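Local coordinates for protein amidohydrolase (Chromobacterium violaceum, PDB 2YB1) that hydrolyses nucleoside 3',5'-bisphosphates to nucleoside 5'-phosphates and orthophosphate, using three manganese ions in a PHP-family active site, at residues A[21-26]-A[46-51]; A[67-72]-A[206-211]; A[184-189]-A[270-275]. All blocks are in the same frame, centred on the assembly; numbering follows the deposited sequence.

Contact 1: A[21-26]-A[46-51]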
loop_
_atom_site.group_PDB
_atom_site.type_symbol
_atom_site.label_atom_id
_atom_site.label_comp_id
_atom_site.label_asym_id
_atom_site.label_seq_id
_atom_site.Cartn_x
_atom_site.Cartn_y
_atom_site.Cartn_z
ATOM N N GLU A 21 16.792 1.668 -4.177
ATOM C CA GLU A 21 17.188 2.178 -2.867
ATOM C C GLU A 21 16.425 1.524 -1.721
ATOM O O GLU A 21 17.006 1.230 -0.676
ATOM C CB GLU A 21 17.010 3.696 -2.800
ATOM C CG GLU A 21 17.997 4.468 -3.659
ATOM C CD GLU A 21 17.655 5.949 -3.744
ATOM O OE1 GLU A 21 16.503 6.320 -3.433
ATOM O OE2 GLU A 21 18.534 6.737 -4.124
ATOM N N VAL A 22 15.124 1.309 -1.907
ATOM C CA VAL A 22 14.296 0.767 -0.821
ATOM C C VAL A 22 14.614 -0.714 -0.586
ATOM O O VAL A 22 14.687 -1.171 0.560
ATOM C CB VAL A 22 12.772 1.037 -1.041
ATOM C CG1 VAL A 22 12.216 0.181 -2.169
ATOM C CG2 VAL A 22 11.972 0.837 0.282
ATOM N N ILE A 23 14.863 -1.448 -1.669
ATOM C CA ILE A 23 15.301 -2.844 -1.555
ATOM C C ILE A 23 16.664 -2.940 -0.862
ATOM O O ILE A 23 16.870 -3.787 0.018
ATOM C CB ILE A 23 15.366 -3.550 -2.946
ATOM C CG1 ILE A 23 13.964 -3.672 -3.569
ATOM C CG2 ILE A 23 16.041 -4.915 -2.837
ATOM C CD1 ILE A 23 12.985 -4.501 -2.740
ATOM N N ASP A 24 17.589 -2.067 -1.258
ATOM C CA ASP A 24 18.920 -2.031 -0.655
ATOM C C ASP A 24 18.855 -1.709 0.845
ATOM O O ASP A 24 19.619 -2.261 1.638
ATOM C CB ASP A 24 19.814 -1.013 -1.373
ATOM C CG ASP A 24 20.326 -1.526 -2.718
ATOM O OD1 ASP A 24 20.168 -2.736 -3.015
ATOM O OD2 ASP A 24 20.892 -0.713 -3.480
ATOM N N ARG A 25 17.945 -0.814 1.225
ATOM C CA ARG A 25 17.762 -0.448 2.627
ATOM C C ARG A 25 17.195 -1.643 3.392
ATOM O O ARG A 25 17.700 -2.004 4.453
ATOM C CB ARG A 25 16.829 0.760 2.757
ATOM C CG ARG A 25 16.584 1.225 4.209
ATOM C CD ARG A 25 15.611 2.406 4.230
ATOM N NE ARG A 25 15.343 2.917 5.578
ATOM C CZ ARG A 25 16.018 3.895 6.180
ATOM N NH1 ARG A 25 17.036 4.489 5.570
ATOM N NH2 ARG A 25 15.673 4.283 7.408
ATOM N N ALA A 26 16.155 -2.266 2.839
ATOM C CA ALA A 26 15.582 -3.468 3.443
ATOM C C ALA A 26 16.658 -4.544 3.624
ATOM O O ALA A 26 16.679 -5.258 4.628
ATOM C CB ALA A 26 14.450 -4.001 2.575
ATOM N N ALA A 46 9.920 -4.420 -11.781
ATOM C CA ALA A 46 11.061 -5.008 -12.501
ATOM C C ALA A 46 12.382 -4.583 -11.868
ATOM O O ALA A 46 13.291 -5.401 -11.680
ATOM C CB ALA A 46 11.043 -4.609 -13.971
ATOM N N GLU A 47 12.488 -3.301 -11.546
ATOM C CA GLU A 47 13.690 -2.785 -10.891
ATOM C C GLU A 47 13.867 -3.385 -9.488
ATOM O O GLU A 47 14.969 -3.815 -9.111
ATOM C CB GLU A 47 13.644 -1.259 -10.804
ATOM C CG GLU A 47 14.851 -0.653 -10.102
ATOM C CD GLU A 47 14.769 0.859 -9.984
ATOM O OE1 GLU A 47 14.018 1.492 -10.758
ATOM O OE2 GLU A 47 15.464 1.413 -9.109
ATOM N N ALA A 48 12.791 -3.392 -8.707
ATOM C CA ALA A 48 12.847 -3.967 -7.363
ATOM C C ALA A 48 13.264 -5.436 -7.418
ATOM O O ALA A 48 14.084 -5.880 -6.616
ATOM C CB ALA A 48 11.493 -3.818 -6.639
ATOM N N ALA A 49 12.694 -6.184 -8.357
ATOM C CA ALA A 49 13.023 -7.606 -8.507
ATOM C C ALA A 49 14.508 -7.816 -8.809
ATOM O O ALA A 49 15.161 -8.693 -8.241
ATOM C CB ALA A 49 12.150 -8.259 -9.599
ATOM N N ALA A 50 15.043 -7.010 -9.713
ATOM C CA ALA A 50 16.451 -7.111 -10.060
ATOM C C ALA A 50 17.336 -6.770 -8.862
ATOM O O ALA A 50 18.365 -7.421 -8.618
ATOM C CB ALA A 50 16.775 -6.195 -11.250
ATOM N N ALA A 51 16.944 -5.731 -8.126
ATOM C CA ALA A 51 17.693 -5.310 -6.948
ATOM C C ALA A 51 17.655 -6.387 -5.855
ATOM O O ALA A 51 18.672 -6.674 -5.213
ATOM C CB ALA A 51 17.162 -3.968 -6.430
HETATM O O HOH W 1 20.514 -4.332 -5.303
#

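Contact 2: A[67-72]-A[206-211]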
loop_
_atom_site.group_PDB
_atom_site.type_symbol
_atom_site.label_atom_id
_atom_site.label_comp_id
_atom_site.label_asym_id
_atom_site.label_seq_id
_atom_site.Cartn_x
_atom_site.Cartn_y
_atom_site.Cartn_z
ATOM N N VAL A 67 -9.485 1.550 -3.186
ATOM C CA VAL A 67 -10.858 1.066 -3.297
ATOM C C VAL A 67 -11.811 2.004 -2.545
ATOM O O VAL A 67 -11.502 2.466 -1.445
ATOM C CB VAL A 67 -10.980 -0.386 -2.725
ATOM C CG1 VAL A 67 -12.455 -0.792 -2.492
ATOM C CG2 VAL A 67 -10.297 -1.384 -3.650
ATOM N N SER A 68 -12.958 2.309 -3.151
ATOM C CA SER A 68 -14.027 2.974 -2.405
ATOM C C SER A 68 -15.080 1.922 -2.107
ATOM O O SER A 68 -15.632 1.297 -3.022
ATOM C CB SER A 68 -14.634 4.143 -3.187
ATOM O OG SER A 68 -13.659 5.127 -3.492
ATOM N N TRP A 69 -15.320 1.692 -0.825
ATOM C CA TRP A 69 -16.318 0.723 -0.397
ATOM C C TRP A 69 -17.313 1.489 0.473
ATOM O O TRP A 69 -16.995 1.886 1.602
ATOM C CB TRP A 69 -15.621 -0.395 0.393
ATOM C CG TRP A 69 -16.510 -1.502 0.926
ATOM C CD1 TRP A 69 -17.106 -2.507 0.207
ATOM C CD2 TRP A 69 -16.851 -1.733 2.294
ATOM N NE1 TRP A 69 -17.812 -3.337 1.046
ATOM C CE2 TRP A 69 -17.668 -2.886 2.334
ATOM C CE3 TRP A 69 -16.550 -1.073 3.493
ATOM C CZ2 TRP A 69 -18.188 -3.395 3.525
ATOM C CZ3 TRP A 69 -17.069 -1.587 4.689
ATOM C CH2 TRP A 69 -17.882 -2.735 4.687
ATOM N N GLY A 70 -18.517 1.703 -0.044
ATOM C CA GLY A 70 -19.431 2.627 0.611
ATOM C C GLY A 70 -18.780 3.996 0.784
ATOM O O GLY A 70 -18.211 4.545 -0.165
ATOM N N ARG A 71 -18.852 4.549 1.992
ATOM C CA ARG A 71 -18.256 5.859 2.276
ATOM C C ARG A 71 -16.775 5.746 2.645
ATOM O O ARG A 71 -16.127 6.746 2.964
ATOM C CB ARG A 71 -19.000 6.552 3.425
ATOM C CG ARG A 71 -18.536 6.103 4.812
ATOM C CD ARG A 71 -19.037 7.029 5.923
ATOM N NE ARG A 71 -18.061 7.164 7.005
ATOM C CZ ARG A 71 -18.130 6.519 8.167
ATOM N NH1 ARG A 71 -19.136 5.686 8.409
ATOM N NH2 ARG A 71 -17.194 6.706 9.091
ATOM N N HIS A 72 -16.246 4.526 2.615
ATOM C CA HIS A 72 -14.892 4.269 3.093
ATOM C C HIS A 72 -13.915 4.107 1.944
ATOM O O HIS A 72 -14.242 3.494 0.928
ATOM C CB HIS A 72 -14.861 2.994 3.939
ATOM C CG HIS A 72 -15.825 3.005 5.083
ATOM N ND1 HIS A 72 -15.489 3.478 6.335
ATOM C CD2 HIS A 72 -17.116 2.607 5.164
ATOM C CE1 HIS A 72 -16.535 3.375 7.135
ATOM N NE2 HIS A 72 -17.534 2.845 6.450
ATOM N N ILE A 206 -14.850 -7.912 5.410
ATOM C CA ILE A 206 -14.270 -9.242 5.193
ATOM C C ILE A 206 -15.177 -10.166 4.365
ATOM O O ILE A 206 -14.721 -10.801 3.410
ATOM C CB ILE A 206 -13.895 -9.935 6.523
ATOM C CG1 ILE A 206 -12.708 -9.205 7.186
ATOM C CG2 ILE A 206 -13.582 -11.418 6.289
ATOM C CD1 ILE A 206 -12.356 -9.731 8.555
ATOM N N LEU A 207 -16.455 -10.241 4.730
ATOM C CA LEU A 207 -17.407 -11.062 3.980
ATOM C C LEU A 207 -17.508 -10.636 2.510
ATOM O O LEU A 207 -17.472 -11.478 1.615
ATOM C CB LEU A 207 -18.785 -11.030 4.644
ATOM C CG LEU A 207 -18.808 -11.708 6.016
ATOM C CD1 LEU A 207 -20.221 -11.761 6.579
ATOM C CD2 LEU A 207 -18.209 -13.120 5.913
ATOM N N ASP A 208 -17.626 -9.332 2.267
ATOM C CA ASP A 208 -17.635 -8.798 0.903
ATOM C C ASP A 208 -16.321 -9.127 0.168
ATOM O O ASP A 208 -16.309 -9.501 -1.011
ATOM C CB ASP A 208 -17.813 -7.273 0.943
ATOM C CG ASP A 208 -19.244 -6.849 1.244
ATOM O OD1 ASP A 208 -20.080 -7.721 1.564
ATOM O OD2 ASP A 208 -19.529 -5.635 1.146
ATOM N N PHE A 209 -15.215 -8.951 0.886
ATOM C CA PHE A 209 -13.862 -9.199 0.378
ATOM C C PHE A 209 -13.724 -10.664 -0.065
ATOM O O PHE A 209 -13.322 -10.967 -1.194
ATOM C CB PHE A 209 -12.863 -8.825 1.490
ATOM C CG PHE A 209 -11.433 -9.173 1.198
ATOM C CD1 PHE A 209 -10.695 -8.450 0.252
ATOM C CD2 PHE A 209 -10.798 -10.172 1.917
ATOM C CE1 PHE A 209 -9.357 -8.759 0.003
ATOM C CE2 PHE A 209 -9.455 -10.486 1.679
ATOM C CZ PHE A 209 -8.736 -9.778 0.721
ATOM N N GLN A 210 -14.072 -11.575 0.828
ATOM C CA GLN A 210 -14.069 -13.000 0.501
ATOM C C GLN A 210 -14.987 -13.365 -0.672
ATOM O O GLN A 210 -14.574 -14.098 -1.576
ATOM C CB GLN A 210 -14.424 -13.823 1.732
ATOM C CG GLN A 210 -13.302 -13.881 2.753
ATOM C CD GLN A 210 -13.612 -14.837 3.886
ATOM O OE1 GLN A 210 -14.552 -14.616 4.650
ATOM N NE2 GLN A 210 -12.826 -15.909 3.999
ATOM N N ALA A 211 -16.219 -12.850 -0.661
ATOM C CA ALA A 211 -17.144 -13.084 -1.774
ATOM C C ALA A 211 -16.514 -12.715 -3.115
ATOM O O ALA A 211 -16.767 -13.360 -4.136
ATOM C CB ALA A 211 -18.463 -12.322 -1.561
#

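Contact 3: A[184-189]-A[270-275]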
loop_
_atom_site.group_PDB
_atom_site.type_symbol
_atom_site.label_atom_id
_atom_site.label_comp_id
_atom_site.label_asym_id
_atom_site.label_seq_id
_atom_site.Cartn_x
_atom_site.Cartn_y
_atom_site.Cartn_z
ATOM N N GLY A 184 -3.123 -13.852 -10.940
ATOM C CA GLY A 184 -2.445 -14.979 -10.312
ATOM C C GLY A 184 -1.996 -14.720 -8.882
ATOM O O GLY A 184 -1.302 -15.535 -8.290
ATOM N N GLY A 185 -2.387 -13.587 -8.316
ATOM C CA GLY A 185 -1.960 -13.251 -6.968
ATOM C C GLY A 185 -3.031 -13.488 -5.913
ATOM O O GLY A 185 -4.148 -13.942 -6.213
ATOM N N MET A 186 -2.676 -13.187 -4.665
ATOM C CA MET A 186 -3.622 -13.201 -3.555
ATOM C C MET A 186 -3.951 -11.757 -3.154
ATOM O O MET A 186 -3.064 -10.900 -3.117
ATOM C CB MET A 186 -3.042 -13.979 -2.365
ATOM C CG MET A 186 -2.937 -15.490 -2.622
ATOM S SD MET A 186 -2.203 -16.378 -1.240
ATOM C CE MET A 186 -3.583 -16.403 -0.067
ATOM N N ALA A 187 -5.233 -11.488 -2.904
ATOM C CA ALA A 187 -5.673 -10.169 -2.448
ATOM C C ALA A 187 -5.618 -10.108 -0.921
ATOM O O ALA A 187 -5.870 -11.114 -0.240
ATOM C CB ALA A 187 -7.072 -9.861 -2.951
ATOM N N VAL A 188 -5.260 -8.936 -0.401
ATOM C CA VAL A 188 -5.020 -8.745 1.028
ATOM C C VAL A 188 -5.617 -7.412 1.492
ATOM O O VAL A 188 -5.307 -6.368 0.927
ATOM C CB VAL A 188 -3.487 -8.712 1.325
ATOM C CG1 VAL A 188 -3.216 -8.480 2.816
ATOM C CG2 VAL A 188 -2.798 -9.976 0.819
ATOM N N ILE A 189 -6.448 -7.433 2.532
ATOM C CA ILE A 189 -6.938 -6.183 3.101
ATOM C C ILE A 189 -5.788 -5.549 3.876
ATOM O O ILE A 189 -5.249 -6.146 4.819
ATOM C CB ILE A 189 -8.111 -6.417 4.065
ATOM C CG1 ILE A 189 -9.348 -6.905 3.294
ATOM C CG2 ILE A 189 -8.421 -5.132 4.840
ATOM C CD1 ILE A 189 -10.465 -7.417 4.196
ATOM N N ARG A 270 -2.091 -18.081 10.052
ATOM C CA ARG A 270 -1.557 -18.847 8.942
ATOM C C ARG A 270 -0.855 -17.879 8.004
ATOM O O ARG A 270 -1.506 -17.116 7.298
ATOM C CB ARG A 270 -2.691 -19.564 8.214
ATOM C CG ARG A 270 -3.450 -20.525 9.116
ATOM C CD ARG A 270 -4.293 -21.499 8.317
ATOM N NE ARG A 270 -5.421 -20.862 7.648
ATOM C CZ ARG A 270 -6.196 -21.480 6.758
ATOM N NH1 ARG A 270 -5.940 -22.741 6.435
ATOM N NH2 ARG A 270 -7.212 -20.840 6.181
ATOM N N PRO A 271 0.490 -17.911 7.983
ATOM C CA PRO A 271 1.232 -16.867 7.261
ATOM C C PRO A 271 0.991 -16.929 5.760
ATOM O O PRO A 271 1.099 -17.994 5.154
ATOM C CB PRO A 271 2.701 -17.196 7.563
ATOM C CG PRO A 271 2.667 -18.079 8.772
ATOM C CD PRO A 271 1.379 -18.865 8.664
ATOM N N ILE A 272 0.692 -15.786 5.158
ATOM C CA ILE A 272 0.369 -15.765 3.738
ATOM C C ILE A 272 1.557 -16.179 2.846
ATOM O O ILE A 272 1.354 -16.731 1.756
ATOM C CB ILE A 272 -0.176 -14.388 3.304
ATOM C CG1 ILE A 272 -1.005 -14.524 2.022
ATOM C CG2 ILE A 272 0.969 -13.369 3.180
ATOM C CD1 ILE A 272 -1.862 -13.306 1.705
ATOM N N TRP A 273 2.788 -15.931 3.299
ATOM C CA TRP A 273 3.956 -16.264 2.471
ATOM C C TRP A 273 4.106 -17.761 2.191
ATOM O O TRP A 273 4.629 -18.164 1.141
ATOM C CB TRP A 273 5.261 -15.662 3.018
ATOM C CG TRP A 273 5.517 -15.868 4.468
ATOM C CD1 TRP A 273 6.186 -16.905 5.048
ATOM C CD2 TRP A 273 5.141 -14.983 5.535
ATOM N NE1 TRP A 273 6.238 -16.728 6.414
ATOM C CE2 TRP A 273 5.602 -15.555 6.734
ATOM C CE3 TRP A 273 4.442 -13.773 5.588
ATOM C CZ2 TRP A 273 5.398 -14.951 7.979
ATOM C CZ3 TRP A 273 4.233 -13.178 6.826
ATOM C CH2 TRP A 273 4.720 -13.760 7.999
ATOM N N ARG A 274 3.634 -18.590 3.111
ATOM C CA ARG A 274 3.650 -20.028 2.872
ATOM C C ARG A 274 2.771 -20.421 1.674
ATOM O O ARG A 274 3.032 -21.424 1.003
ATOM C CB ARG A 274 3.232 -20.786 4.130
ATOM C CG ARG A 274 4.170 -20.538 5.303
ATOM C CD ARG A 274 3.766 -21.348 6.522
ATOM N NE ARG A 274 4.561 -21.005 7.702
ATOM C CZ ARG A 274 4.226 -21.339 8.947
ATOM N NH1 ARG A 274 3.106 -22.020 9.177
ATOM N NH2 ARG A 274 5.002 -20.983 9.965
ATOM N N GLU A 275 1.732 -19.632 1.419
ATOM C CA GLU A 275 0.807 -19.891 0.306
ATOM C C GLU A 275 1.256 -19.255 -1.018
ATOM O O GLU A 275 0.702 -19.539 -2.081
ATOM C CB GLU A 275 -0.591 -19.375 0.666
ATOM C CG GLU A 275 -1.099 -19.853 2.040
ATOM C CD GLU A 275 -0.970 -21.360 2.214
ATOM O OE1 GLU A 275 -1.168 -22.093 1.220
ATOM O OE2 GLU A 275 -0.658 -21.806 3.341
#

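Contact 1: A[21-26]-A[46-51]
Ile23 packs against Ala48 and Ala51 where two neighbouring helices of the PHP domain, 19-27 and 45-54, lie side by side. Strand 33-36 lies between these helices in the chain, as in the alternating strands and helices of a TIM-barrel-like fold. The tight part is small and apolar. The two branches of Ile23 meet Ala48 and Ala51, which lie about one turn apart on the same side of the helix. CG1 lies beside its own backbone N (chi1 -65°) and meets the methyl of Ala48, Ile23 CG1 to Ala48 CB 3.9 Å. The other branch turns toward the Ala51 end, with Ile23 CG2 3.7 Å from Ala51 C. The Ala51 methyl also touches Ile23 CB. Small alanines let the helix backbone come close: the CA atoms of Ile23 and Ala51 are 6.4 Å apart. Leu34 and Phe59 from the sheet strands also touch Ile23. The other side is polar and looser. Asp24 makes no direct contact with helix segment 46-51, and one water bridges the two. Asp24 OD1 also forms a salt bridge with Arg55 NE. The water donates to both helices: it sits 2.8 Å from Asp24 OD1 and 3.0 Å from Ala51 O.

Contact 2: A[67-72]-A[206-211]
The edge of the Trp69 indole meets the carboxylate of Asp208. Asp208 OD2 lies in the ring plane and accepts a hydrogen bond from Trp69 NE1 at 2.9 Å. The N-H...O angle is 152°, a modest bend. The carboxylate stands steeply to the ring, with the two planes 77° apart. OD2 uses its anti lone pair, the one away from OD1. OD1 forms a salt bridge with Arg204, one turn earlier in the helix, so each carboxylate oxygen has its own partner. At the end of the turn that begins with Trp69, the His72 ring has Arg71 CG over one face, 3.7 Å above the plane and nearer the edge of the ring than its centre. Trp69 O lies at the edge of the His72 ring, in its plane. Strands 59-69 and 72-79 form a beta hairpin here, closed by a type II' turn from Trp69 to His72 with Gly70 at positive phi. The hydrogen bond ties this hairpin end to helix 199-211 of the PHP domain. Trp69 CG is anti to the backbone N (chi1 180°), which carries the indole out toward the helix. Leu173 of helix 173-182 touches both Trp69 and Asp208. Leu201, Arg204 and Leu205 also touch the indole.

Contact 3: A[184-189]-A[270-275]
Met186 and Ile272 reach toward each other tip to tip. The methionine chain extends as far as SD and then bends at chi3 (76°), which turns its methyl onto the isoleucine. Met186 CE lies 3.8 Å from Ile272 CG1 and 4.0 Å from Ile272 CD1. The long branch of Ile272 runs out to meet it: CG1 is anti to the backbone N (chi1 -158°), and CD1 continues outward. Val188 approaches the same branch at a slant, with its CG2 3.6 Å from Ile272 CD1. The end of Ile272 therefore touches two residues of one strand, Met186 and Val188, whose side chains leave the same face. That strand, 186-189, belongs to the central sheet of the PHP domain and pairs with strands 72-79 and 216-221. A short, weakly bonded helix about 272-275, near the end of the modelled chain, packs Ile272 on this face. Leu6 also touches Ile272, and Tyr242 of strand 242-246 touches both Met186 and Glu275. Glu275 lies across the methionine at the outer side. Its CB is 3.9 Å from Met186 SD, while its carboxylate turns away from the strand.

How the contacts relate
Contacts 2 and 3 touch directly, although their centres are 18 Å apart. Phe209 of helix 199-211 reaches strand 186-189, with its CD2 3.6 Å from Ile189 CD1. Helix 199-211 and the short helix about 272-275 thus pack on residues pointing to opposite faces of that strand. Contact 1 touches neither: its centre lies about 31 Å from that of contact 2 and about 21 Å from that of contact 3. None of the three contacts includes a manganese ligand. The Val188 side chain is about 10 Å from a bound manganese ion and that of Trp69 about 13 Å. The Ile23 side chain is about 11 Å from that of the manganese ligand His9.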